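Local atomic coordinates of oligogalacturonate lyase (Vibrio parahaemolyticus RIMD 2210633, PDB entry 3C5M), a protein that probably cleaves short galacturonate oligomers derived from pectin as an oligogalacturonide lyase, using a seven-bladed beta-propeller that binds manganese. Residues N82-F87 and R349-P354; I32-Y37 and G58-Y63. One frame throughout, in Å; residues are numbered along the deposited sequence.

Interaction 1. Residues N82-F87 and R349-P354. With MN (manganese (II) ion), chain D.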
ATOM      1  N   ASN A  82       6.003 -11.826  -4.392  1.00 37.67           N
ATOM      2  CA  ASN A  82       5.112 -10.708  -4.650  1.00 29.02           C
ATOM      3  C   ASN A  82       5.860  -9.636  -3.875  1.00 25.57           C
ATOM      4  O   ASN A  82       5.813  -9.573  -2.647  1.00 30.43           O
ATOM      5  CB  ASN A  82       3.750 -10.956  -4.046  1.00 30.12           C
ATOM      6  CG  ASN A  82       2.850  -9.770  -4.180  1.00 36.41           C
ATOM      7  OD1 ASN A  82       3.178  -8.663  -3.745  1.00 44.19           O
ATOM      8  ND2 ASN A  82       1.702  -9.979  -4.796  1.00 51.01           N
ATOM      9  N   THR A  83       6.582  -8.802  -4.596  1.00 34.65           N
ATOM     10  CA  THR A  83       7.401  -7.798  -3.945  1.00 30.35           C
ATOM     11  C   THR A  83       6.715  -6.563  -3.453  1.00 29.25           C
ATOM     12  O   THR A  83       7.380  -5.674  -2.933  1.00 32.74           O
ATOM     13  CB  THR A  83       8.568  -7.403  -4.863  1.00 28.25           C
ATOM     14  OG1 THR A  83       8.077  -7.155  -6.193  1.00 27.90           O
ATOM     15  CG2 THR A  83       9.583  -8.536  -4.908  1.00 22.69           C
ATOM     16  N   PHE A  84       5.393  -6.504  -3.585  1.00 36.26           N
ATOM     17  CA  PHE A  84       4.638  -5.323  -3.133  1.00 32.24           C
ATOM     18  C   PHE A  84       3.916  -5.463  -1.795  1.00 28.47           C
ATOM     19  O   PHE A  84       3.929  -4.535  -0.994  1.00 19.64           O
ATOM     20  CB  PHE A  84       3.605  -4.914  -4.185  1.00 28.00           C
ATOM     21  CG  PHE A  84       4.211  -4.458  -5.464  1.00 29.45           C
ATOM     22  CD1 PHE A  84       4.575  -5.372  -6.444  1.00 33.80           C
ATOM     23  CD2 PHE A  84       4.470  -3.115  -5.671  1.00 28.35           C
ATOM     24  CE1 PHE A  84       5.195  -4.951  -7.608  1.00 31.44           C
ATOM     25  CE2 PHE A  84       5.086  -2.689  -6.827  1.00 30.98           C
ATOM     26  CZ  PHE A  84       5.450  -3.608  -7.798  1.00 33.48           C
ATOM     27  N   GLY A  85       3.288  -6.619  -1.575  1.00 27.84           N
ATOM     28  CA  GLY A  85       2.542  -6.842  -0.355  1.00 18.43           C
ATOM     29  C   GLY A  85       3.365  -7.066   0.894  1.00 19.28           C
ATOM     30  O   GLY A  85       2.844  -6.956   1.990  1.00 29.12           O
ATOM     31  N   GLY A  86       4.649  -7.360   0.744  1.00 33.76           N
ATOM     32  CA  GLY A  86       5.493  -7.616   1.899  1.00 25.81           C
ATOM     33  C   GLY A  86       5.454  -6.569   2.986  1.00 29.91           C
ATOM     34  O   GLY A  86       5.223  -5.390   2.710  1.00 32.36           O
ATOM     35  N   PHE A  87       5.675  -6.995   4.231  1.00 25.94           N
ATOM     36  CA  PHE A  87       5.688  -6.059   5.358  1.00 25.22           C
ATOM     37  C   PHE A  87       6.413  -6.624   6.571  1.00 30.62           C
ATOM     38  O   PHE A  87       6.533  -7.844   6.738  1.00 25.82           O
ATOM     39  CB  PHE A  87       4.260  -5.661   5.743  1.00 24.88           C
ATOM     40  CG  PHE A  87       3.467  -6.763   6.375  1.00 19.57           C
ATOM     41  CD1 PHE A  87       3.477  -6.949   7.751  1.00 28.17           C
ATOM     42  CD2 PHE A  87       2.730  -7.633   5.594  1.00 17.13           C
ATOM     43  CE1 PHE A  87       2.754  -8.000   8.341  1.00 32.02           C
ATOM     44  CE2 PHE A  87       2.007  -8.683   6.178  1.00 24.62           C
ATOM     45  CZ  PHE A  87       2.022  -8.864   7.549  1.00 16.79           C
ATOM     46  N   ARG A 349       2.550  -2.659 -13.621  1.00 49.57           N
ATOM     47  CA  ARG A 349       2.189  -1.255 -13.621  1.00 53.85           C
ATOM     48  C   ARG A 349       2.515  -0.535 -12.321  1.00 50.63           C
ATOM     49  O   ARG A 349       2.570   0.693 -12.288  1.00 54.54           O
ATOM     50  CB  ARG A 349       0.696  -1.103 -13.929  1.00 51.39           C
ATOM     51  CG  ARG A 349       0.208   0.328 -13.938  1.00 50.56           C
ATOM     52  CD  ARG A 349      -1.278   0.420 -14.236  1.00 55.13           C
ATOM     53  NE  ARG A 349      -1.554   1.188 -15.446  1.00 61.64           N
ATOM     54  CZ  ARG A 349      -1.484   0.699 -16.679  1.00 70.90           C
ATOM     55  NH1 ARG A 349      -1.151  -0.568 -16.876  1.00 79.53           N
ATOM     56  NH2 ARG A 349      -1.736   1.481 -17.720  1.00 70.86           N
ATOM     57  N   GLN A 350       2.751  -1.292 -11.258  1.00 45.50           N
ATOM     58  CA  GLN A 350       3.024  -0.683  -9.964  1.00 47.01           C
ATOM     59  C   GLN A 350       4.474  -0.318  -9.644  1.00 47.45           C
ATOM     60  O   GLN A 350       4.704   0.631  -8.903  1.00 50.15           O
ATOM     61  CB  GLN A 350       2.469  -1.565  -8.828  1.00 48.11           C
ATOM     62  CG  GLN A 350       0.935  -1.705  -8.761  1.00 41.37           C
ATOM     63  CD  GLN A 350       0.192  -0.398  -8.440  1.00 53.57           C
ATOM     64  OE1 GLN A 350       0.490   0.293  -7.462  1.00 47.04           O
ATOM     65  NE2 GLN A 350      -0.797  -0.070  -9.268  1.00 58.76           N
ATOM     66  N   ILE A 351       5.458  -1.042 -10.175  1.00 49.28           N
ATOM     67  CA  ILE A 351       6.861  -0.718  -9.847  1.00 51.83           C
ATOM     68  C   ILE A 351       7.193   0.737 -10.052  1.00 50.06           C
ATOM     69  O   ILE A 351       8.003   1.321  -9.330  1.00 52.13           O
ATOM     70  CB  ILE A 351       7.863  -1.491 -10.702  1.00 49.64           C
ATOM     71  CG1 ILE A 351       7.193  -1.928 -11.997  1.00 52.27           C
ATOM     72  CG2 ILE A 351       8.445  -2.650  -9.918  1.00 51.04           C
ATOM     73  CD1 ILE A 351       8.042  -2.883 -12.777  1.00 70.30           C
ATOM     74  N   THR A 352       6.536   1.313 -11.045  1.00 46.05           N
ATOM     75  CA  THR A 352       6.770   2.685 -11.431  1.00 40.58           C
ATOM     76  C   THR A 352       6.062   3.704 -10.528  1.00 37.50           C
ATOM     77  O   THR A 352       6.366   4.892 -10.573  1.00 36.41           O
ATOM     78  CB  THR A 352       6.384   2.842 -12.927  1.00 29.12           C
ATOM     79  OG1 THR A 352       6.586   4.189 -13.337  1.00 41.84           O
ATOM     80  CG2 THR A 352       4.925   2.437 -13.157  1.00 38.94           C
ATOM     81  N   HIS A 353       5.141   3.241  -9.689  1.00 39.66           N
ATOM     82  CA  HIS A 353       4.433   4.146  -8.784  1.00 35.25           C
ATOM     83  C   HIS A 353       5.311   4.630  -7.623  1.00 33.62           C
ATOM     84  O   HIS A 353       6.031   3.848  -6.993  1.00 36.32           O
ATOM     85  CB  HIS A 353       3.181   3.466  -8.208  1.00 38.64           C
ATOM     86  CG  HIS A 353       2.095   3.227  -9.214  1.00 34.28           C
ATOM     87  ND1 HIS A 353       0.813   2.867  -8.852  1.00 38.31           N
ATOM     88  CD2 HIS A 353       2.099   3.293 -10.564  1.00 27.61           C
ATOM     89  CE1 HIS A 353       0.075   2.724  -9.938  1.00 32.64           C
ATOM     90  NE2 HIS A 353       0.831   2.976 -10.990  1.00 38.91           N
ATOM     91  N   PRO A 354       5.265   5.932  -7.332  1.00 29.84           N
ATOM     92  CA  PRO A 354       6.062   6.489  -6.236  1.00 38.77           C
ATOM     93  C   PRO A 354       5.682   5.890  -4.878  1.00 36.39           C
ATOM     94  O   PRO A 354       6.558   5.565  -4.077  1.00 42.82           O
ATOM     95  CB  PRO A 354       5.756   7.983  -6.309  1.00 35.66           C
ATOM     96  CG  PRO A 354       5.470   8.195  -7.785  1.00 18.73           C
ATOM     97  CD  PRO A 354       4.623   7.001  -8.114  1.00 27.18           C
TER
HETATM   98 MN    MN D 401      -0.054   2.435  -6.862  1.00 30.99          MN
HETATM   99  O   HOH W   1      -2.051   2.205  -7.893  1.00  6.75           O
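Phe84 packs against Gln350 and Ile351 in a small, mainly apolar contact between two loops near the middle of a beta-propeller. Segment 82-87 leads into strand 87-88, and segment 349-354 precedes strand 357-358. The backbones stay well apart. Phe84 bridges the gap with the far end of its ring. CE2 of Phe84 lies 3.5 Å from CB of Gln350. CZ of Phe84 lies 3.8 Å from CG2 of Ile351. The backbone N of Ile351 sits at the edge of the ring, close to its plane. The ring and the Gln350 amide are steeply inclined, with planes 74° apart.

The ring rises from a well-braced turn. OD1 of Asn82 accepts from N of Phe84 at 3.1 Å and, more nearly straight, from N of Gly85 at 3.0 Å. The two donors come from opposite faces of the amide plane. The first bond makes an Asx turn.

Gln350 has two roles. Its CB faces Phe84, but the chain bends at chi2 (-65°) and carries the amide away to the metal. OE1 of Gln350 binds manganese at 2.3 Å, and ND1 of His353 binds it at 2.2 Å. Gln350 to His353 is a type I turn, closed by a 2.8 Å bond from N of His353 to O of Gln350. It brings both ligands to one ion. A water also binds the manganese, and His287 and His355 complete the protein ligands. Phe84 is thus a second-shell residue, packed on CB of a metal ligand. The site has three histidines and one glutamine: His287 from strand 285-290, the rest from the loop before strand 357-358.

Interaction 2. Residues I32-Y37 and G58-Y63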
ATOM      1  N   ILE A  32      17.052  -2.490 -11.096  1.00 35.45           N
ATOM      2  CA  ILE A  32      15.664  -2.242 -10.704  1.00 36.27           C
ATOM      3  C   ILE A  32      15.371  -2.483  -9.209  1.00 37.24           C
ATOM      4  O   ILE A  32      15.693  -3.543  -8.673  1.00 38.32           O
ATOM      5  CB  ILE A  32      14.725  -3.127 -11.536  1.00 31.88           C
ATOM      6  CG1 ILE A  32      14.898  -2.772 -13.016  1.00 31.14           C
ATOM      7  CG2 ILE A  32      13.288  -2.960 -11.067  1.00 22.74           C
ATOM      8  CD1 ILE A  32      14.085  -3.628 -13.964  1.00 35.39           C
ATOM      9  N   CYS A  33      14.762  -1.498  -8.554  1.00 26.83           N
ATOM     10  CA  CYS A  33      14.408  -1.595  -7.147  1.00 25.05           C
ATOM     11  C   CYS A  33      13.149  -0.794  -6.888  1.00 32.07           C
ATOM     12  O   CYS A  33      12.910   0.218  -7.542  1.00 33.47           O
ATOM     13  CB  CYS A  33      15.500  -1.015  -6.256  1.00 27.05           C
ATOM     14  SG  CYS A  33      17.028  -1.929  -6.260  1.00 45.53           S
ATOM     15  N   HIS A  34      12.345  -1.239  -5.928  1.00 37.71           N
ATOM     16  CA  HIS A  34      11.147  -0.499  -5.577  1.00 42.31           C
ATOM     17  C   HIS A  34      10.718  -0.815  -4.168  1.00 41.75           C
ATOM     18  O   HIS A  34      11.053  -1.874  -3.624  1.00 40.79           O
ATOM     19  CB  HIS A  34       9.997  -0.817  -6.527  1.00 42.26           C
ATOM     20  CG  HIS A  34       9.438  -2.194  -6.357  1.00 42.69           C
ATOM     21  ND1 HIS A  34       9.971  -3.299  -6.985  1.00 47.11           N
ATOM     22  CD2 HIS A  34       8.383  -2.642  -5.638  1.00 38.91           C
ATOM     23  CE1 HIS A  34       9.266  -4.368  -6.664  1.00 33.63           C
ATOM     24  NE2 HIS A  34       8.297  -3.996  -5.849  1.00 40.94           N
ATOM     25  N   ARG A  35       9.968   0.121  -3.589  1.00 37.48           N
ATOM     26  CA  ARG A  35       9.440  -0.009  -2.239  1.00 30.45           C
ATOM     27  C   ARG A  35       8.121  -0.788  -2.298  1.00 31.15           C
ATOM     28  O   ARG A  35       7.508  -0.902  -3.361  1.00 29.94           O
ATOM     29  CB  ARG A  35       9.184   1.371  -1.651  1.00 16.51           C
ATOM     30  CG  ARG A  35       8.032   2.112  -2.294  1.00 22.27           C
ATOM     31  CD  ARG A  35       7.890   3.477  -1.683  1.00 28.78           C
ATOM     32  NE  ARG A  35       7.726   3.450  -0.225  1.00 35.74           N
ATOM     33  CZ  ARG A  35       6.614   3.067   0.385  1.00 33.88           C
ATOM     34  NH1 ARG A  35       5.573   2.675  -0.334  1.00 53.71           N
ATOM     35  NH2 ARG A  35       6.533   3.094   1.702  1.00 37.90           N
ATOM     36  N   ASN A  36       7.698  -1.322  -1.156  1.00 34.09           N
ATOM     37  CA  ASN A  36       6.446  -2.078  -1.067  1.00 37.44           C
ATOM     38  C   ASN A  36       5.272  -1.102  -1.105  1.00 32.74           C
ATOM     39  O   ASN A  36       5.462   0.105  -1.266  1.00 27.93           O
ATOM     40  CB  ASN A  36       6.383  -2.867   0.247  1.00 37.80           C
ATOM     41  CG  ASN A  36       6.317  -1.957   1.486  1.00 41.17           C
ATOM     42  OD1 ASN A  36       5.996  -2.415   2.593  1.00 43.50           O
ATOM     43  ND2 ASN A  36       6.628  -0.674   1.303  1.00 29.96           N
ATOM     44  N   TYR A  37       4.054  -1.615  -0.954  1.00 34.99           N
ATOM     45  CA  TYR A  37       2.888  -0.734  -0.950  1.00 29.72           C
ATOM     46  C   TYR A  37       2.972   0.172   0.271  1.00 29.63           C
ATOM     47  O   TYR A  37       3.336  -0.268   1.353  1.00 16.42           O
ATOM     48  CB  TYR A  37       1.589  -1.523  -0.900  1.00 28.91           C
ATOM     49  CG  TYR A  37       1.273  -2.233  -2.180  1.00 29.13           C
ATOM     50  CD1 TYR A  37       1.558  -1.642  -3.403  1.00 35.00           C
ATOM     51  CD2 TYR A  37       0.640  -3.472  -2.171  1.00 32.26           C
ATOM     52  CE1 TYR A  37       1.219  -2.253  -4.591  1.00 33.95           C
ATOM     53  CE2 TYR A  37       0.291  -4.102  -3.349  1.00 34.05           C
ATOM     54  CZ  TYR A  37       0.580  -3.487  -4.563  1.00 38.80           C
ATOM     55  OH  TYR A  37       0.220  -4.112  -5.742  1.00 32.32           O
ATOM     56  N   GLY A  58      19.356 -11.349  -9.820  1.00 56.84           N
ATOM     57  CA  GLY A  58      18.715 -11.803 -11.040  1.00 49.44           C
ATOM     58  C   GLY A  58      17.234 -12.069 -10.899  1.00 47.76           C
ATOM     59  O   GLY A  58      16.573 -12.484 -11.851  1.00 46.43           O
ATOM     60  N   ASN A  59      16.705 -11.833  -9.707  1.00 43.22           N
ATOM     61  CA  ASN A  59      15.293 -12.047  -9.459  1.00 37.52           C
ATOM     62  C   ASN A  59      14.756 -10.958  -8.582  1.00 39.58           C
ATOM     63  O   ASN A  59      15.466 -10.436  -7.724  1.00 46.18           O
ATOM     64  CB  ASN A  59      15.070 -13.386  -8.769  1.00 35.49           C
ATOM     65  CG  ASN A  59      15.014 -14.533  -9.746  1.00 42.98           C
ATOM     66  OD1 ASN A  59      15.354 -15.665  -9.409  1.00 33.32           O
ATOM     67  ND2 ASN A  59      14.568 -14.249 -10.968  1.00 52.27           N
ATOM     68  N   ARG A  60      13.499 -10.610  -8.804  1.00 32.97           N
ATOM     69  CA  ARG A  60      12.852  -9.596  -8.000  1.00 30.69           C
ATOM     70  C   ARG A  60      12.667 -10.251  -6.616  1.00 27.24           C
ATOM     71  O   ARG A  60      11.738 -11.026  -6.440  1.00 32.13           O
ATOM     72  CB  ARG A  60      11.502  -9.260  -8.646  1.00 36.31           C
ATOM     73  CG  ARG A  60      10.798  -8.016  -8.123  1.00 41.65           C
ATOM     74  CD  ARG A  60      11.594  -6.755  -8.431  1.00 50.51           C
ATOM     75  NE  ARG A  60      11.897  -6.608  -9.864  1.00 44.80           N
ATOM     76  CZ  ARG A  60      11.007  -6.294 -10.803  1.00 44.48           C
ATOM     77  NH1 ARG A  60       9.732  -6.085 -10.479  1.00 51.09           N
ATOM     78  NH2 ARG A  60      11.400  -6.186 -12.064  1.00 31.58           N
ATOM     79  N   ASN A  61      13.561  -9.951  -5.661  1.00 33.38           N
ATOM     80  CA  ASN A  61      13.532 -10.496  -4.282  1.00 32.21           C
ATOM     81  C   ASN A  61      13.491  -9.412  -3.190  1.00 32.70           C
ATOM     82  O   ASN A  61      13.653  -8.237  -3.481  1.00 45.53           O
ATOM     83  CB  ASN A  61      14.774 -11.344  -4.008  1.00 34.83           C
ATOM     84  CG  ASN A  61      14.874 -12.546  -4.918  1.00 49.23           C
ATOM     85  OD1 ASN A  61      13.917 -13.322  -5.042  1.00 46.54           O
ATOM     86  ND2 ASN A  61      16.042 -12.720  -5.556  1.00 41.40           N
ATOM     87  N   TYR A  62      13.321  -9.818  -1.932  1.00 29.27           N
ATOM     88  CA  TYR A  62      13.268  -8.883  -0.808  1.00 24.93           C
ATOM     89  C   TYR A  62      14.607  -8.650  -0.130  1.00 32.46           C
ATOM     90  O   TYR A  62      15.394  -9.585   0.096  1.00 25.84           O
ATOM     91  CB  TYR A  62      12.296  -9.387   0.254  1.00 28.91           C
ATOM     92  CG  TYR A  62      10.860  -9.052  -0.018  1.00 29.27           C
ATOM     93  CD1 TYR A  62      10.383  -7.757   0.162  1.00 26.63           C
ATOM     94  CD2 TYR A  62       9.980 -10.024  -0.452  1.00 13.44           C
ATOM     95  CE1 TYR A  62       9.059  -7.441  -0.081  1.00 28.01           C
ATOM     96  CE2 TYR A  62       8.666  -9.725  -0.695  1.00 25.81           C
ATOM     97  CZ  TYR A  62       8.201  -8.438  -0.505  1.00 26.72           C
ATOM     98  OH  TYR A  62       6.863  -8.169  -0.686  1.00 31.81           O
ATOM     99  N   TYR A  63      14.862  -7.397   0.223  1.00 30.66           N
ATOM    100  CA  TYR A  63      16.108  -7.064   0.910  1.00 32.44           C
ATOM    101  C   TYR A  63      15.783  -6.263   2.168  1.00 27.11           C
ATOM    102  O   TYR A  63      14.678  -5.749   2.313  1.00 26.86           O
ATOM    103  CB  TYR A  63      17.020  -6.252  -0.025  1.00 31.14           C
ATOM    104  CG  TYR A  63      17.614  -7.066  -1.176  1.00 26.08           C
ATOM    105  CD1 TYR A  63      18.910  -7.584  -1.095  1.00 18.44           C
ATOM    106  CD2 TYR A  63      16.852  -7.365  -2.317  1.00 19.54           C
ATOM    107  CE1 TYR A  63      19.433  -8.381  -2.119  1.00 25.49           C
ATOM    108  CE2 TYR A  63      17.361  -8.166  -3.344  1.00 25.06           C
ATOM    109  CZ  TYR A  63      18.653  -8.672  -3.238  1.00 27.74           C
ATOM    110  OH  TYR A  63      19.150  -9.483  -4.235  1.00 24.89           O
TER
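Segments 32-37 and 58-63 belong to one antiparallel sheet but are not neighbours in it. Strand 49-54 runs between strands 33-34 and 61-66, and no hydrogen bond joins the two segments directly. Backbone bonds from Ile32 to Asp55, His34 to Ala53 and Asn61 to Gly54 tie both to the intervening part of the chain.

The side-chain contact is made by Arg60, which reaches Ile32 and His34. CG of Arg60 is anti to the backbone N (chi1 -168°), and bends at chi2 and chi3 fold the chain over towards segment 32-37. CG2 of Ile32 lies over one face of the guanidinium, 3.9 Å from NH2 of Arg60 and offset toward the rim. The aliphatic part of Arg60 meets His34: CD of Arg60 touches CE1 of His34 at 3.8 Å, at the ring edge and in its plane. The imidazole and guanidinium planes stand almost perpendicular, at 86°. His34 is thus met through the aliphatic CD, Ile32 through the flat face of the guanidinium. The ring of His34 also stacks with Phe84.

The charge of Arg60 is answered outside the two segments. Its NE forms a salt bridge with Asp55, and NH1 has a long, weak ion pair with Asp348. The chemistry is that of an ion-paired arginine lending its carbon chain and guanidinium face to van der Waals packing.

How the interactions relate
From the N terminus, interaction 2 comes first. It closes a short loop within one sheet, from 32-37 through strand 49-54 to 58-63. Interaction 1 opens later, at 82-87, and its partner follows only at 349-354, after most of the propeller. The two loops lie in series and neither nest nor cross. In space their centres are 8 Å apart, and they touch. Tyr62 OH lies 2.6 Å from Asn82 O, and Tyr37 N lies 2.9 Å from Phe84 O; both are probable hydrogen bonds. Together they connect the early sheet, the loop leading into the next sheet and the manganese-binding loop late in the chain.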